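Local coordinates for protein Phospholipase/Carboxylesterase (Haliangium ochraceum, PDB 4Q82) that probably hydrolyses carboxylic ester bonds, as a lipase-like or carboxylesterase enzyme of the alpha/beta-hydrolase fold, at residues S137-E140 with I141-F144; W172-L175 with R176-D180; G252-S255 with W256-T259. All coordinates share one frame; numbering follows the deposited sequence. Where two conformers were deposited one is given.

Contact 1: residues S137-E140 with I141-F144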
loop_
_atom_site.group_PDB
_atom_site.type_symbol
_atom_site.label_atom_id
_atom_site.label_comp_id
_atom_site.label_asym_id
_atom_site.label_seq_id
_atom_site.Cartn_x
_atom_site.Cartn_y
_atom_site.Cartn_z
ATOM N N SER A 137 -5.645 7.111 -9.980
ATOM C CA SER A 137 -5.893 8.497 -9.595
ATOM C C SER A 137 -6.198 8.629 -8.105
ATOM O O SER A 137 -6.561 7.649 -7.429
ATOM C CB SER A 137 -7.063 9.067 -10.398
ATOM O OG SER A 137 -8.295 8.480 -9.968
ATOM N N ALA A 138 -6.085 9.857 -7.601
ATOM C CA ALA A 138 -6.395 10.153 -6.199
ATOM C C ALA A 138 -7.808 9.714 -5.826
ATOM O O ALA A 138 -8.018 9.109 -4.779
ATOM C CB ALA A 138 -6.225 11.637 -5.925
ATOM N N ASP A 139 -8.765 10.006 -6.694
ATOM C CA ASP A 139 -10.164 9.703 -6.414
ATOM C C ASP A 139 -10.451 8.211 -6.551
ATOM O O ASP A 139 -11.291 7.674 -5.844
ATOM C CB ASP A 139 -11.087 10.504 -7.332
ATOM C CG ASP A 139 -11.154 11.979 -6.951
ATOM O OD1 ASP A 139 -10.580 12.381 -5.913
ATOM O OD2 ASP A 139 -11.790 12.741 -7.691
ATOM N N GLU A 140 -9.761 7.539 -7.464
ATOM C CA GLU A 140 -9.900 6.086 -7.577
ATOM C C GLU A 140 -9.477 5.403 -6.272
ATOM O O GLU A 140 -10.150 4.490 -5.760
ATOM C CB GLU A 140 -9.071 5.591 -8.764
ATOM C CG GLU A 140 -9.013 4.075 -8.977
ATOM C CD GLU A 140 -8.131 3.707 -10.182
ATOM O OE1 GLU A 140 -7.581 4.628 -10.843
ATOM O OE2 GLU A 140 -7.987 2.507 -10.475
ATOM N N ILE A 141 -8.374 5.877 -5.706
ATOM C CA ILE A 141 -7.863 5.312 -4.467
ATOM C C ILE A 141 -8.794 5.656 -3.301
ATOM O O ILE A 141 -9.081 4.800 -2.459
ATOM C CB ILE A 141 -6.418 5.800 -4.201
ATOM C CG1 ILE A 141 -5.490 5.247 -5.297
ATOM C CG2 ILE A 141 -5.925 5.351 -2.838
ATOM C CD1 ILE A 141 -4.062 5.734 -5.183
ATOM N N ARG A 142 -9.282 6.902 -3.260
ATOM C CA ARG A 142 -10.274 7.288 -2.247
ATOM C C ARG A 142 -11.509 6.387 -2.301
ATOM O O ARG A 142 -11.978 5.879 -1.267
ATOM C CB ARG A 142 -10.719 8.752 -2.426
ATOM C CG ARG A 142 -11.831 9.141 -1.438
ATOM C CD ARG A 142 -12.714 10.259 -1.931
ATOM N NE ARG A 142 -13.296 9.993 -3.246
ATOM C CZ ARG A 142 -13.742 10.950 -4.054
ATOM N NH1 ARG A 142 -13.680 12.216 -3.662
ATOM N NH2 ARG A 142 -14.259 10.648 -5.244
ATOM N N ASP A 143 -12.056 6.219 -3.507
ATOM C CA ASP A 143 -13.290 5.461 -3.654
ATOM C C ASP A 143 -13.071 4.008 -3.239
ATOM O O ASP A 143 -13.940 3.406 -2.613
ATOM C CB ASP A 143 -13.828 5.517 -5.091
ATOM C CG ASP A 143 -14.295 6.907 -5.504
ATOM O OD1 ASP A 143 -14.464 7.797 -4.640
ATOM O OD2 ASP A 143 -14.496 7.106 -6.718
ATOM N N PHE A 144 -11.927 3.430 -3.592
ATOM C CA PHE A 144 -11.699 2.033 -3.238
ATOM C C PHE A 144 -11.489 1.876 -1.733
ATOM O O PHE A 144 -11.915 0.881 -1.139
ATOM C CB PHE A 144 -10.489 1.420 -3.978
ATOM C CG PHE A 144 -10.382 -0.075 -3.771
ATOM C CD1 PHE A 144 -9.586 -0.594 -2.768
ATOM C CD2 PHE A 144 -11.165 -0.947 -4.521
ATOM C CE1 PHE A 144 -9.519 -1.949 -2.528
ATOM C CE2 PHE A 144 -11.101 -2.321 -4.292
ATOM C CZ PHE A 144 -10.278 -2.819 -3.291
#

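Contact 2: residues W172-L175 with R176-D180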
loop_
_atom_site.group_PDB
_atom_site.type_symbol
_atom_site.label_atom_id
_atom_site.label_comp_id
_atom_site.label_asym_id
_atom_site.label_seq_id
_atom_site.Cartn_x
_atom_site.Cartn_y
_atom_site.Cartn_z
ATOM N N TRP A 172 0.662 8.826 -3.338
ATOM C CA TRP A 172 1.128 10.166 -3.004
ATOM C C TRP A 172 0.120 11.211 -3.471
ATOM O O TRP A 172 -0.193 12.171 -2.750
ATOM C CB TRP A 172 2.495 10.448 -3.650
ATOM C CG TRP A 172 3.728 9.915 -2.917
ATOM C CD1 TRP A 172 4.568 8.920 -3.347
ATOM C CD2 TRP A 172 4.272 10.388 -1.662
ATOM N NE1 TRP A 172 5.603 8.756 -2.453
ATOM C CE2 TRP A 172 5.448 9.644 -1.412
ATOM C CE3 TRP A 172 3.901 11.395 -0.753
ATOM C CZ2 TRP A 172 6.247 9.858 -0.289
ATOM C CZ3 TRP A 172 4.692 11.597 0.387
ATOM C CH2 TRP A 172 5.841 10.830 0.613
ATOM N N ASN A 173 -0.405 11.032 -4.686
ATOM C CA ASN A 173 -1.375 11.997 -5.208
ATOM C C ASN A 173 -2.683 11.943 -4.427
ATOM O O ASN A 173 -3.385 12.954 -4.279
ATOM C CB ASN A 173 -1.629 11.738 -6.680
ATOM C CG ASN A 173 -0.550 12.339 -7.544
ATOM O OD1 ASN A 173 0.058 13.356 -7.168
ATOM N ND2 ASN A 173 -0.306 11.737 -8.704
ATOM N N TYR A 174 -3.001 10.749 -3.940
ATOM C CA TYR A 174 -4.173 10.572 -3.083
ATOM C C TYR A 174 -4.032 11.418 -1.819
ATOM O O TYR A 174 -4.973 12.110 -1.403
ATOM C CB TYR A 174 -4.358 9.095 -2.719
ATOM C CG TYR A 174 -5.221 8.890 -1.492
ATOM C CD1 TYR A 174 -6.617 8.996 -1.567
ATOM C CD2 TYR A 174 -4.641 8.595 -0.251
ATOM C CE1 TYR A 174 -7.417 8.832 -0.436
ATOM C CE2 TYR A 174 -5.446 8.426 0.899
ATOM C CZ TYR A 174 -6.822 8.539 0.792
ATOM O OH TYR A 174 -7.615 8.367 1.915
ATOM N N LEU A 175 -2.844 11.360 -1.213
ATOM C CA LEU A 175 -2.579 12.159 -0.024
ATOM C C LEU A 175 -2.601 13.652 -0.350
ATOM O O LEU A 175 -3.080 14.460 0.435
ATOM C CB LEU A 175 -1.237 11.759 0.604
ATOM C CG LEU A 175 -1.211 10.396 1.289
ATOM C CD1 LEU A 175 0.221 10.056 1.717
ATOM C CD2 LEU A 175 -2.157 10.384 2.488
ATOM N N ARG A 176 -2.106 14.024 -1.520
ATOM C CA ARG A 176 -2.130 15.435 -1.886
ATOM C C ARG A 176 -3.561 15.959 -1.983
ATOM O O ARG A 176 -3.873 17.083 -1.539
ATOM C CB ARG A 176 -1.407 15.667 -3.210
ATOM C CG ARG A 176 -1.419 17.132 -3.582
ATOM C CD ARG A 176 -0.847 17.404 -4.956
ATOM N NE ARG A 176 -0.860 18.848 -5.202
ATOM C CZ ARG A 176 -0.578 19.412 -6.370
ATOM N NH1 ARG A 176 -0.269 18.654 -7.412
ATOM N NH2 ARG A 176 -0.613 20.731 -6.492
ATOM N N ALA A 177 -4.442 15.146 -2.555
ATOM C CA ALA A 177 -5.814 15.584 -2.790
ATOM C C ALA A 177 -6.659 15.508 -1.535
ATOM O O ALA A 177 -7.541 16.340 -1.329
ATOM C CB ALA A 177 -6.460 14.754 -3.893
ATOM N N HIS A 178 -6.400 14.497 -0.710
ATOM C CA HIS A 178 -7.327 14.123 0.357
ATOM C C HIS A 178 -6.723 14.110 1.762
ATOM O O HIS A 178 -7.290 13.490 2.664
ATOM C CB HIS A 178 -7.929 12.748 0.042
ATOM C CG HIS A 178 -8.716 12.732 -1.228
ATOM N ND1 HIS A 178 -9.827 13.528 -1.415
ATOM C CD2 HIS A 178 -8.554 12.036 -2.378
ATOM C CE1 HIS A 178 -10.315 13.325 -2.626
ATOM N NE2 HIS A 178 -9.560 12.425 -3.232
ATOM N N LEU A 179 -5.591 14.797 1.941
ATOM C CA LEU A 179 -4.930 14.888 3.248
ATOM C C LEU A 179 -5.895 15.278 4.370
ATOM O O LEU A 179 -5.892 14.663 5.427
ATOM C CB LEU A 179 -3.780 15.896 3.207
ATOM C CG LEU A 179 -3.030 16.193 4.519
ATOM C CD1 LEU A 179 -2.312 14.950 5.039
ATOM C CD2 LEU A 179 -2.032 17.318 4.336
ATOM N N ASP A 180 -6.726 16.291 4.142
ATOM C CA ASP A 180 -7.588 16.792 5.217
ATOM C C ASP A 180 -8.724 15.840 5.590
ATOM O O ASP A 180 -9.328 15.988 6.643
ATOM C CB ASP A 180 -8.143 18.165 4.836
ATOM C CG ASP A 180 -7.036 19.147 4.488
ATOM O OD1 ASP A 180 -5.946 19.057 5.104
ATOM O OD2 ASP A 180 -7.233 19.991 3.589
HETATM O O HOH W 1 -0.557 16.084 -7.838
#

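Contact 3: residues G252-S255 with W256-T259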
loop_
_atom_site.group_PDB
_atom_site.type_symbol
_atom_site.label_atom_id
_atom_site.label_comp_id
_atom_site.label_asym_id
_atom_site.label_seq_id
_atom_site.Cartn_x
_atom_site.Cartn_y
_atom_site.Cartn_z
ATOM N N GLY A 252 18.250 -0.302 -8.588
ATOM C CA GLY A 252 17.452 0.317 -9.646
ATOM C C GLY A 252 15.982 0.440 -9.285
ATOM O O GLY A 252 15.645 0.693 -8.119
ATOM N N HIS A 253 15.101 0.272 -10.286
ATOM C CA HIS A 253 13.703 0.598 -10.072
ATOM C C HIS A 253 13.043 -0.397 -9.110
ATOM O O HIS A 253 12.193 0.007 -8.319
ATOM C CB HIS A 253 12.921 0.659 -11.407
ATOM C CG HIS A 253 11.512 1.165 -11.263
ATOM N ND1 HIS A 253 11.170 2.207 -10.417
ATOM C CD2 HIS A 253 10.361 0.783 -11.870
ATOM C CE1 HIS A 253 9.869 2.430 -10.500
ATOM N NE2 HIS A 253 9.354 1.576 -11.369
ATOM N N ASP A 254 13.414 -1.679 -9.166
ATOM C CA ASP A 254 12.791 -2.615 -8.215
ATOM C C ASP A 254 13.386 -2.488 -6.811
ATOM O O ASP A 254 14.310 -3.208 -6.418
ATOM C CB ASP A 254 12.905 -4.076 -8.670
ATOM C CG ASP A 254 12.262 -5.044 -7.654
ATOM O OD1 ASP A 254 11.752 -4.607 -6.582
ATOM O OD2 ASP A 254 12.270 -6.251 -7.913
ATOM N N SER A 255 12.803 -1.584 -6.049
ATOM C CA SER A 255 13.134 -1.437 -4.655
ATOM C C SER A 255 12.007 -2.051 -3.815
ATOM O O SER A 255 12.052 -1.968 -2.591
ATOM C CB SER A 255 13.323 0.047 -4.313
ATOM O OG SER A 255 12.300 0.844 -4.921
ATOM N N TRP A 256 10.973 -2.623 -4.461
ATOM C CA TRP A 256 9.857 -3.199 -3.706
ATOM C C TRP A 256 10.042 -4.665 -3.273
ATOM O O TRP A 256 9.564 -5.057 -2.195
ATOM C CB TRP A 256 8.533 -3.096 -4.515
ATOM C CG TRP A 256 8.655 -3.622 -5.948
ATOM C CD1 TRP A 256 8.549 -4.922 -6.372
ATOM C CD2 TRP A 256 8.910 -2.835 -7.110
ATOM N NE1 TRP A 256 8.711 -4.991 -7.760
ATOM C CE2 TRP A 256 8.937 -3.717 -8.227
ATOM C CE3 TRP A 256 9.124 -1.457 -7.319
ATOM C CZ2 TRP A 256 9.180 -3.270 -9.526
ATOM C CZ3 TRP A 256 9.349 -1.012 -8.625
ATOM C CH2 TRP A 256 9.367 -1.917 -9.706
ATOM N N SER A 257 10.696 -5.480 -4.104
ATOM C CA SER A 257 10.813 -6.901 -3.764
ATOM C C SER A 257 11.504 -7.058 -2.403
ATOM O O SER A 257 10.977 -7.728 -1.504
ATOM C CB SER A 257 11.568 -7.675 -4.844
ATOM O OG SER A 257 10.871 -7.604 -6.089
ATOM N N ARG A 258 12.639 -6.390 -2.226
ATOM C CA ARG A 258 13.408 -6.540 -0.983
ATOM C C ARG A 258 12.706 -5.873 0.182
ATOM O O ARG A 258 12.990 -6.173 1.344
ATOM C CB ARG A 258 14.819 -5.958 -1.123
ATOM C CG ARG A 258 14.879 -4.450 -1.202
ATOM C CD ARG A 258 16.323 -4.046 -1.585
ATOM N NE ARG A 258 16.605 -4.480 -2.956
ATOM C CZ ARG A 258 17.827 -4.704 -3.440
ATOM N NH1 ARG A 258 18.899 -4.545 -2.661
ATOM N NH2 ARG A 258 17.974 -5.092 -4.703
ATOM N N THR A 259 11.751 -4.999 -0.126
ATOM C CA THR A 259 10.985 -4.324 0.922
ATOM C C THR A 259 9.836 -5.213 1.400
ATOM O O THR A 259 9.754 -5.539 2.589
ATOM C CB THR A 259 10.438 -2.975 0.410
ATOM O OG1 THR A 259 11.532 -2.134 0.006
ATOM C CG2 THR A 259 9.631 -2.248 1.524
HETATM O O HOH W 2 14.274 -5.215 -4.431
HETATM O O HOH W 3 16.323 -4.652 -7.237
HETATM O O HOH W 4 9.829 -6.867 -9.956
#

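Contact 1: residues S137-E140 with I141-F144
Ile141, Arg142, Asp143 and Phe144 each turn a backbone N-H back to the carbonyl four residues earlier, on Ser137 to Glu140. The longest is Ile141 N to Ser137 O, at 3.1 Å. This is the first turn of helix 138-151, closed by a capping box. Serine suits the N-cap, since its short hydroxyl reaches back: Ser137 OG accepts from Glu140 N at 3.1 Å, and Ser137 N returns a bond to Glu140 OE1 at 3.3 Å. Glu140 OE2 is held by Asn65 and His130. Inward, Ile141 packs on Tyr174 of helix 167-178 and on Trp86, while Phe144 packs on Val84 and Leu126, joining helix to sheet.

On the outer side, Asp139 and Arg142 run side by side, carboxylate stacked on guanidinium with planes 10° apart. Asp139 OD1 sits 3.8 Å from Arg142 NH1 and well out of its plane, a long salt bridge of charges alone; the directed bond of OD1 goes to His178. A bend at chi3 (54°) brings the guanidinium back toward Asp143. An alanine at Arg142 is likely to leave Asp143 without its positive mate and strip the cover from one face of the Asp139 carboxylate. Arg142 grips Asp143 side-on, NE and NH2 both meeting OD1 at 2.9 Å from one face of the carboxylate plane.

Contact 2: residues W172-L175 with R176-D180
Tyr174 and His178, one helical turn apart, cross at about a right angle: Tyr174 CD1 comes to the edge of the imidazole, 3.7 Å from His178 CD2, while the ring planes meet obliquely at 47°. Tyr174 CG stands anti to its own N (chi1 160°), which swings the phenol along the helix toward His178, and CE1 touches His178 CB as well. One face of the imidazole is partly covered by Ala177 CB, set toward the rim. Alanine suits that place because its small methyl lets Ala138 of helix 138-151 pack close.

Beneath the rings runs the backbone ladder of helix 167-178, which starts two residues after the modified serine at position 165, as the helix behind the nucleophile does in alpha/beta hydrolases. Arg176 N donates to Trp172 O at 2.9 Å, Ala177 N to Asn173 O at 3.0 Å and His178 N to Tyr174 O at 2.9 Å, the last being the most bent, with an N-H...O angle of 138°.

Along another edge of the helix, Asn173 and Arg176 are joined through water 1, which donates to Asn173 OD1 at 2.9 Å and accepts from Arg176 NH1 at 2.6 Å, lying in the guanidinium plane. Arginine fits here because its extended chain also carries NE out to a salt bridge with Asp200 of helix 195-201. The polar tips on the aromatic side are placed from further out: Tyr174 OH bonds Thr182, and the NE2 end of His178 is held by helix 138-151. Inward, Leu175 packs on Ile184 and on Ile210 of strand 210-215, joining helix to sheet.

Contact 3: residues G252-S255 with W256-T259
Trp256 lays its indole between His253 and Asp254, meeting the first with an edge and the second with a face. The His253 pair is edge-to-face, with planes at 89° and Trp256 CZ3 3.7 Å above the centre of the imidazole. Asp254 stacks its carboxylate over the indole, planes 20° apart, and its backbone adds a CH-pi contact, Asp254 CA lying 3.7 Å from the centroid of the six-membered ring. Trp256 has CG wedged between its own N and carbonyl carbon (chi1 50°), which folds the indole back over these residues.

Aspartate suits the cap of the coming helix: the syn lone pair of Asp254 OD1 takes the N-H of Ser257 at 2.8 Å in an almost straight bond. Thr259 OG1 donates to Ser255 O at 2.7 Å and also bonds Tyr248 OH. Waters 2 and 3 bridge Asp254 O to Arg258.

His253 bonds Asp218 through ND1 and OG of the modified serine at position 165 through NE2, consistent with a Ser-His-Asp catalytic triad. The loop, with an inverse gamma turn centred on Asp254, links strand 243-248 to helix 257-260, with Ser255, Trp256 and Thr259 resting on Ile190 of strand 186-190.

How the contacts relate
Along the chain the three contacts come in series. Contacts 1 and 2 are neighbours, their centres about 10 Å apart, on helices 138-151 and 167-178, which pack against each other where Ala138 CB meets Asn173 O at 3.5 Å. Between these helices the chain passes through strand 158-163, and then the modified serine at position 165. Contact 3 lies about 24 Å from each of them, centre to centre, and on the opposite side of the chain's centre from contact 1. It follows 243-248, an outermost strand of the mixed sheet. The helix pair thus forms structural packing, whereas contact 3 belongs to the probable active site, where His253 meets the modified serine, just before the helix that carries contact 2.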